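Local structure of SusD homolog (Bacteroides thetaiotaomicron VPI-5482, 3IV0) at residues A[33-46]-A[268-282]. The protein probably binds glycans at the outer membrane as a SusD-family protein, though its own ligand is not established. Sequence-based numbering, arbitrary orientation.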
loop_
_atom_site.group_PDB
_atom_site.type_symbol
_atom_site.label_atom_id
_atom_site.label_comp_id
_atom_site.label_asym_id
_atom_site.label_seq_id
_atom_site.Cartn_x
_atom_site.Cartn_y
_atom_site.Cartn_z
ATOM N N PHE A 33 -10.315 -6.169 6.014
ATOM C CA PHE A 33 -9.132 -5.433 5.572
ATOM C C PHE A 33 -9.566 -4.306 4.643
ATOM O O PHE A 33 -9.043 -3.192 4.736
ATOM C CB PHE A 33 -8.184 -6.368 4.869
ATOM C CG PHE A 33 -6.888 -5.721 4.494
ATOM C CD1 PHE A 33 -5.868 -5.573 5.435
ATOM C CD2 PHE A 33 -6.683 -5.237 3.237
ATOM C CE1 PHE A 33 -4.660 -4.975 5.079
ATOM C CE2 PHE A 33 -5.488 -4.629 2.897
ATOM C CZ PHE A 33 -4.494 -4.500 3.829
ATOM N N ARG A 34 -10.510 -4.555 3.755
ATOM C CA ARG A 34 -11.036 -3.533 2.875
ATOM C C ARG A 34 -11.674 -2.417 3.696
ATOM O O ARG A 34 -11.520 -1.226 3.385
ATOM C CB ARG A 34 -12.044 -4.133 1.919
ATOM C CG ARG A 34 -12.782 -3.095 1.089
ATOM C CD ARG A 34 -13.551 -3.733 -0.017
ATOM N NE ARG A 34 -14.507 -4.715 0.472
ATOM C CZ ARG A 34 -15.051 -5.653 -0.292
ATOM N NH1 ARG A 34 -14.752 -5.752 -1.568
ATOM N NH2 ARG A 34 -15.929 -6.503 0.259
ATOM N N ASN A 35 -12.468 -2.759 4.705
ATOM C CA ASN A 35 -13.063 -1.739 5.560
ATOM C C ASN A 35 -12.028 -0.871 6.248
ATOM O O ASN A 35 -12.227 0.352 6.347
ATOM C CB ASN A 35 -14.006 -2.386 6.583
ATOM C CG ASN A 35 -15.327 -2.791 5.981
ATOM O OD1 ASN A 35 -15.747 -2.264 4.975
ATOM N ND2 ASN A 35 -15.990 -3.748 6.643
ATOM N N ALA A 36 -10.959 -1.497 6.741
ATOM C CA ALA A 36 -9.919 -0.771 7.474
ATOM C C ALA A 36 -9.145 0.187 6.595
ATOM O O ALA A 36 -8.614 1.193 7.099
ATOM C CB ALA A 36 -8.968 -1.754 8.077
ATOM N N THR A 37 -9.014 -0.119 5.319
ATOM C CA THR A 37 -8.121 0.624 4.427
ATOM C C THR A 37 -8.807 1.602 3.500
ATOM O O THR A 37 -8.226 2.649 3.187
ATOM C CB THR A 37 -7.311 -0.360 3.568
ATOM O OG1 THR A 37 -8.203 -1.263 2.924
ATOM C CG2 THR A 37 -6.283 -1.128 4.401
HETATM N N MSE A 38 -10.033 1.254 3.054
HETATM C CA MSE A 38 -10.765 1.920 1.958
HETATM C C MSE A 38 -12.223 2.238 2.197
HETATM O O MSE A 38 -12.704 3.217 1.627
HETATM C CB MSE A 38 -10.668 1.082 0.668
HETATM C CG MSE A 38 -9.249 0.777 0.146
HETATM SE SE MSE A 38 -8.224 2.345 -0.361
HETATM C CE MSE A 38 -9.381 2.952 -1.789
ATOM N N SER A 39 -12.952 1.349 2.860
ATOM C CA SER A 39 -14.406 1.431 2.831
ATOM C C SER A 39 -15.026 2.047 4.059
ATOM O O SER A 39 -16.116 2.603 3.939
ATOM C CB SER A 39 -15.019 0.070 2.493
ATOM O OG SER A 39 -14.715 -0.301 1.165
ATOM N N GLN A 40 -14.374 1.952 5.210
ATOM C CA GLN A 40 -14.874 2.597 6.422
ATOM C C GLN A 40 -13.966 3.737 6.888
ATOM O O GLN A 40 -14.339 4.458 7.798
ATOM C CB GLN A 40 -15.076 1.562 7.547
ATOM C CG GLN A 40 -16.224 0.549 7.258
ATOM C CD GLN A 40 -16.469 -0.551 8.351
ATOM O OE1 GLN A 40 -15.589 -0.933 9.129
ATOM N NE2 GLN A 40 -17.690 -1.090 8.360
ATOM N N ARG A 41 -12.735 3.782 6.350
ATOM C CA ARG A 41 -11.715 4.827 6.649
ATOM C C ARG A 41 -10.919 5.094 5.376
ATOM O O ARG A 41 -10.620 4.159 4.632
ATOM C CB ARG A 41 -10.686 4.362 7.691
ATOM C CG ARG A 41 -11.176 4.161 9.066
ATOM C CD ARG A 41 -11.732 2.744 9.271
ATOM N NE ARG A 41 -12.363 2.579 10.581
ATOM C CZ ARG A 41 -11.684 2.328 11.701
ATOM N NH1 ARG A 41 -10.367 2.200 11.662
ATOM N NH2 ARG A 41 -12.315 2.220 12.870
ATOM N N PRO A 42 -10.513 6.352 5.138
ATOM C CA PRO A 42 -9.547 6.611 4.063
ATOM C C PRO A 42 -8.103 6.412 4.526
ATOM O O PRO A 42 -7.231 7.246 4.294
ATOM C CB PRO A 42 -9.841 8.058 3.723
ATOM C CG PRO A 42 -10.198 8.663 5.030
ATOM C CD PRO A 42 -10.953 7.602 5.769
ATOM N N PHE A 43 -7.879 5.298 5.185
ATOM C CA PHE A 43 -6.588 5.011 5.813
ATOM C C PHE A 43 -5.449 4.983 4.834
ATOM O O PHE A 43 -4.432 5.626 5.055
ATOM C CB PHE A 43 -6.686 3.660 6.551
ATOM C CG PHE A 43 -5.381 3.111 7.060
ATOM C CD1 PHE A 43 -4.540 2.394 6.207
ATOM C CD2 PHE A 43 -5.001 3.281 8.371
ATOM C CE1 PHE A 43 -3.345 1.874 6.680
ATOM C CE2 PHE A 43 -3.822 2.719 8.856
ATOM C CZ PHE A 43 -2.985 2.050 7.993
ATOM N N LEU A 44 -5.583 4.229 3.756
ATOM C CA LEU A 44 -4.442 4.043 2.848
ATOM C C LEU A 44 -4.051 5.334 2.172
ATOM O O LEU A 44 -2.837 5.636 2.085
ATOM C CB LEU A 44 -4.726 2.921 1.848
ATOM C CG LEU A 44 -3.570 2.501 0.951
ATOM C CD1 LEU A 44 -2.278 2.263 1.733
ATOM C CD2 LEU A 44 -4.006 1.225 0.253
ATOM N N THR A 45 -4.988 6.131 1.696
ATOM C CA THR A 45 -4.577 7.310 0.969
ATOM C C THR A 45 -4.117 8.421 1.915
ATOM O O THR A 45 -3.150 9.129 1.604
ATOM C CB THR A 45 -5.654 7.761 -0.052
ATOM O OG1 THR A 45 -5.070 8.698 -0.963
ATOM C CG2 THR A 45 -6.820 8.451 0.579
ATOM N N TYR A 46 -4.746 8.582 3.078
ATOM C CA TYR A 46 -4.284 9.607 4.012
ATOM C C TYR A 46 -2.876 9.263 4.456
ATOM O O TYR A 46 -2.013 10.153 4.533
ATOM C CB TYR A 46 -5.179 9.727 5.246
ATOM C CG TYR A 46 -6.435 10.537 5.126
ATOM C CD1 TYR A 46 -7.174 10.598 3.977
ATOM C CD2 TYR A 46 -6.891 11.219 6.245
ATOM C CE1 TYR A 46 -8.371 11.309 3.944
ATOM C CE2 TYR A 46 -8.025 11.944 6.223
ATOM C CZ TYR A 46 -8.768 11.983 5.068
ATOM O OH TYR A 46 -9.979 12.696 5.111
ATOM N N ILE A 268 -7.177 -4.690 -3.445
ATOM C CA ILE A 268 -8.387 -4.646 -2.644
ATOM C C ILE A 268 -9.543 -4.468 -3.606
ATOM O O ILE A 268 -9.539 -3.564 -4.440
ATOM C CB ILE A 268 -8.336 -3.460 -1.642
ATOM C CG1 ILE A 268 -7.141 -3.570 -0.681
ATOM C CG2 ILE A 268 -9.633 -3.399 -0.808
ATOM C CD1 ILE A 268 -6.718 -2.249 -0.000
ATOM N N ALA A 269 -10.552 -5.343 -3.536
ATOM C CA ALA A 269 -11.607 -5.384 -4.512
ATOM C C ALA A 269 -12.624 -4.267 -4.321
ATOM O O ALA A 269 -13.111 -4.041 -3.214
ATOM C CB ALA A 269 -12.337 -6.762 -4.408
ATOM N N GLN A 270 -12.938 -3.575 -5.412
ATOM C CA GLN A 270 -14.119 -2.732 -5.487
ATOM C C GLN A 270 -15.077 -3.372 -6.482
ATOM O O GLN A 270 -14.665 -3.908 -7.507
ATOM C CB GLN A 270 -13.786 -1.301 -5.957
ATOM C CG GLN A 270 -14.692 -0.268 -5.340
ATOM C CD GLN A 270 -14.452 1.153 -5.782
ATOM O OE1 GLN A 270 -13.646 1.446 -6.694
ATOM N NE2 GLN A 270 -15.139 2.044 -5.149
ATOM N N ASN A 271 -16.345 -3.316 -6.161
ATOM C CA ASN A 271 -17.367 -3.825 -7.076
ATOM C C ASN A 271 -18.642 -3.000 -6.875
ATOM O O ASN A 271 -19.497 -3.322 -6.031
ATOM C CB ASN A 271 -17.565 -5.323 -6.887
ATOM C CG ASN A 271 -18.381 -5.934 -7.997
ATOM O OD1 ASN A 271 -19.211 -5.258 -8.585
ATOM N ND2 ASN A 271 -18.116 -7.201 -8.316
ATOM N N ILE A 272 -18.725 -1.912 -7.640
ATOM C CA ILE A 272 -19.867 -1.005 -7.639
ATOM C C ILE A 272 -21.186 -1.734 -7.808
ATOM O O ILE A 272 -22.148 -1.442 -7.111
ATOM C CB ILE A 272 -19.778 -0.003 -8.807
ATOM C CG1 ILE A 272 -18.900 1.177 -8.441
ATOM C CG2 ILE A 272 -21.168 0.505 -9.190
ATOM C CD1 ILE A 272 -18.907 2.235 -9.533
ATOM N N ASN A 273 -21.227 -2.681 -8.732
ATOM C CA ASN A 273 -22.465 -3.409 -9.022
ATOM C C ASN A 273 -22.948 -4.251 -7.851
ATOM O O ASN A 273 -24.144 -4.564 -7.760
ATOM C CB ASN A 273 -22.280 -4.314 -10.245
ATOM N N PHE A 274 -22.027 -4.644 -6.974
ATOM C CA PHE A 274 -22.342 -5.486 -5.814
ATOM C C PHE A 274 -22.294 -4.727 -4.485
ATOM O O PHE A 274 -22.181 -5.338 -3.405
ATOM C CB PHE A 274 -21.370 -6.657 -5.747
ATOM N N ASN A 275 -22.380 -3.404 -4.562
ATOM C CA ASN A 275 -22.417 -2.580 -3.372
ATOM C C ASN A 275 -21.154 -2.734 -2.539
ATOM O O ASN A 275 -21.201 -2.719 -1.328
ATOM C CB ASN A 275 -23.631 -2.929 -2.513
ATOM N N GLU A 276 -20.026 -2.953 -3.202
ATOM C CA GLU A 276 -18.737 -2.979 -2.502
ATOM C C GLU A 276 -17.978 -1.762 -3.007
ATOM O O GLU A 276 -17.271 -1.823 -4.027
ATOM C CB GLU A 276 -18.012 -4.265 -2.812
ATOM C CG GLU A 276 -18.673 -5.471 -2.159
ATOM C CD GLU A 276 -18.080 -6.793 -2.604
ATOM O OE1 GLU A 276 -17.950 -6.998 -3.828
ATOM O OE2 GLU A 276 -17.767 -7.637 -1.724
ATOM N N ILE A 277 -18.213 -0.644 -2.348
ATOM C CA ILE A 277 -17.776 0.658 -2.817
ATOM C C ILE A 277 -16.892 1.311 -1.785
ATOM O O ILE A 277 -17.230 1.424 -0.627
ATOM C CB ILE A 277 -18.982 1.584 -3.098
ATOM C CG1 ILE A 277 -19.995 0.847 -3.972
ATOM C CG2 ILE A 277 -18.572 2.866 -3.812
ATOM C CD1 ILE A 277 -21.242 1.673 -4.335
ATOM N N PHE A 278 -15.729 1.760 -2.228
ATOM C CA PHE A 278 -14.828 2.474 -1.352
ATOM C C PHE A 278 -15.414 3.833 -1.034
ATOM O O PHE A 278 -16.128 4.377 -1.835
ATOM C CB PHE A 278 -13.485 2.676 -2.036
ATOM C CG PHE A 278 -12.768 1.372 -2.469
ATOM C CD1 PHE A 278 -12.915 0.156 -1.780
ATOM C CD2 PHE A 278 -11.872 1.414 -3.540
ATOM C CE1 PHE A 278 -12.217 -0.952 -2.186
ATOM C CE2 PHE A 278 -11.170 0.305 -3.943
ATOM C CZ PHE A 278 -11.339 -0.887 -3.275
HETATM N N MSE A 279 -15.032 4.415 0.087
HETATM C CA MSE A 279 -15.358 5.806 0.316
HETATM C C MSE A 279 -14.745 6.658 -0.774
HETATM O O MSE A 279 -13.598 6.433 -1.172
HETATM C CB MSE A 279 -14.781 6.256 1.632
HETATM C CG MSE A 279 -15.484 5.740 2.792
HETATM SE SE MSE A 279 -14.663 6.239 4.486
HETATM C CE MSE A 279 -14.796 8.045 4.299
HETATM N N MSE A 280 -15.486 7.638 -1.257
HETATM C CA MSE A 280 -14.970 8.551 -2.224
HETATM C C MSE A 280 -13.635 9.159 -1.754
HETATM O O MSE A 280 -12.660 9.208 -2.514
HETATM C CB MSE A 280 -16.007 9.636 -2.452
HETATM C CG MSE A 280 -15.608 10.573 -3.485
HETATM SE SE MSE A 280 -17.058 11.673 -4.127
HETATM C CE MSE A 280 -17.910 10.619 -4.536
ATOM N N ASN A 281 -13.594 9.599 -0.506
ATOM C CA ASN A 281 -12.426 10.281 0.050
ATOM C C ASN A 281 -11.240 9.326 0.273
ATOM O O ASN A 281 -10.120 9.744 0.490
ATOM C CB ASN A 281 -12.825 11.003 1.348
ATOM C CG ASN A 281 -11.829 12.026 1.828
ATOM O OD1 ASN A 281 -11.172 12.778 1.050
ATOM N ND2 ASN A 281 -11.733 12.110 3.116
ATOM N N ALA A 282 -11.518 8.031 0.253
ATOM C CA ALA A 282 -10.486 6.996 0.347
ATOM C C ALA A 282 -9.755 6.716 -0.957
ATOM O O ALA A 282 -8.673 6.106 -0.970
ATOM C CB ALA A 282 -11.084 5.672 0.845
HETATM O O HOH W 1 -15.072 -8.668 -3.001
HETATM O O HOH W 2 -7.753 5.173 1.530
HETATM O O HOH W 3 -17.768 2.568 1.732
#
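Arg34 grips two points of the 268-282 loop. Its NH1 donates to Ala269 O at 2.9 Å; the acceptor lies in the guanidinium plane, and the bond is nearly straight (N-H...O 164°). NH2 forms a salt bridge with Glu276 OE2 (2.9 Å), meeting it from above the carboxylate plane. With CG anti to the backbone N (chi1 172°) and a bend at chi3, the chain passes CD along the edge of the Phe278 ring. Replacing Arg34 by alanine is likely to leave the Glu276 carboxylate without its charged mate and Ala269 O without this bond.

Selenomethionine Met38 folds over one face of Phe278, bent at chi2 and chi3 (both -63°): CB lies 3.9 Å from the ring centroid (CH-pi), SE stands farther above the same face (Met-aromatic), and CE reaches Phe278 CD2 at 3.4 Å. Gln270 CG covers the opposite face. Met279 N donates a backbone hydrogen bond to Met38 O (3.0 Å), while one water joins Thr37 O, Thr45 N and Ala282 O. Ile268 CD1 meets Phe33 CE2 and Met38 CG, each at 3.9 Å, and its CG2 packs on Arg34 CB and CG.

The contact pins the loop after strand 264-268 to the end of helix 19-39 and the start of helix 43-50; Phe33 also packs on helix 117-142, and Gln362 of strand 362-366 touches Met38, Leu44 and Phe278.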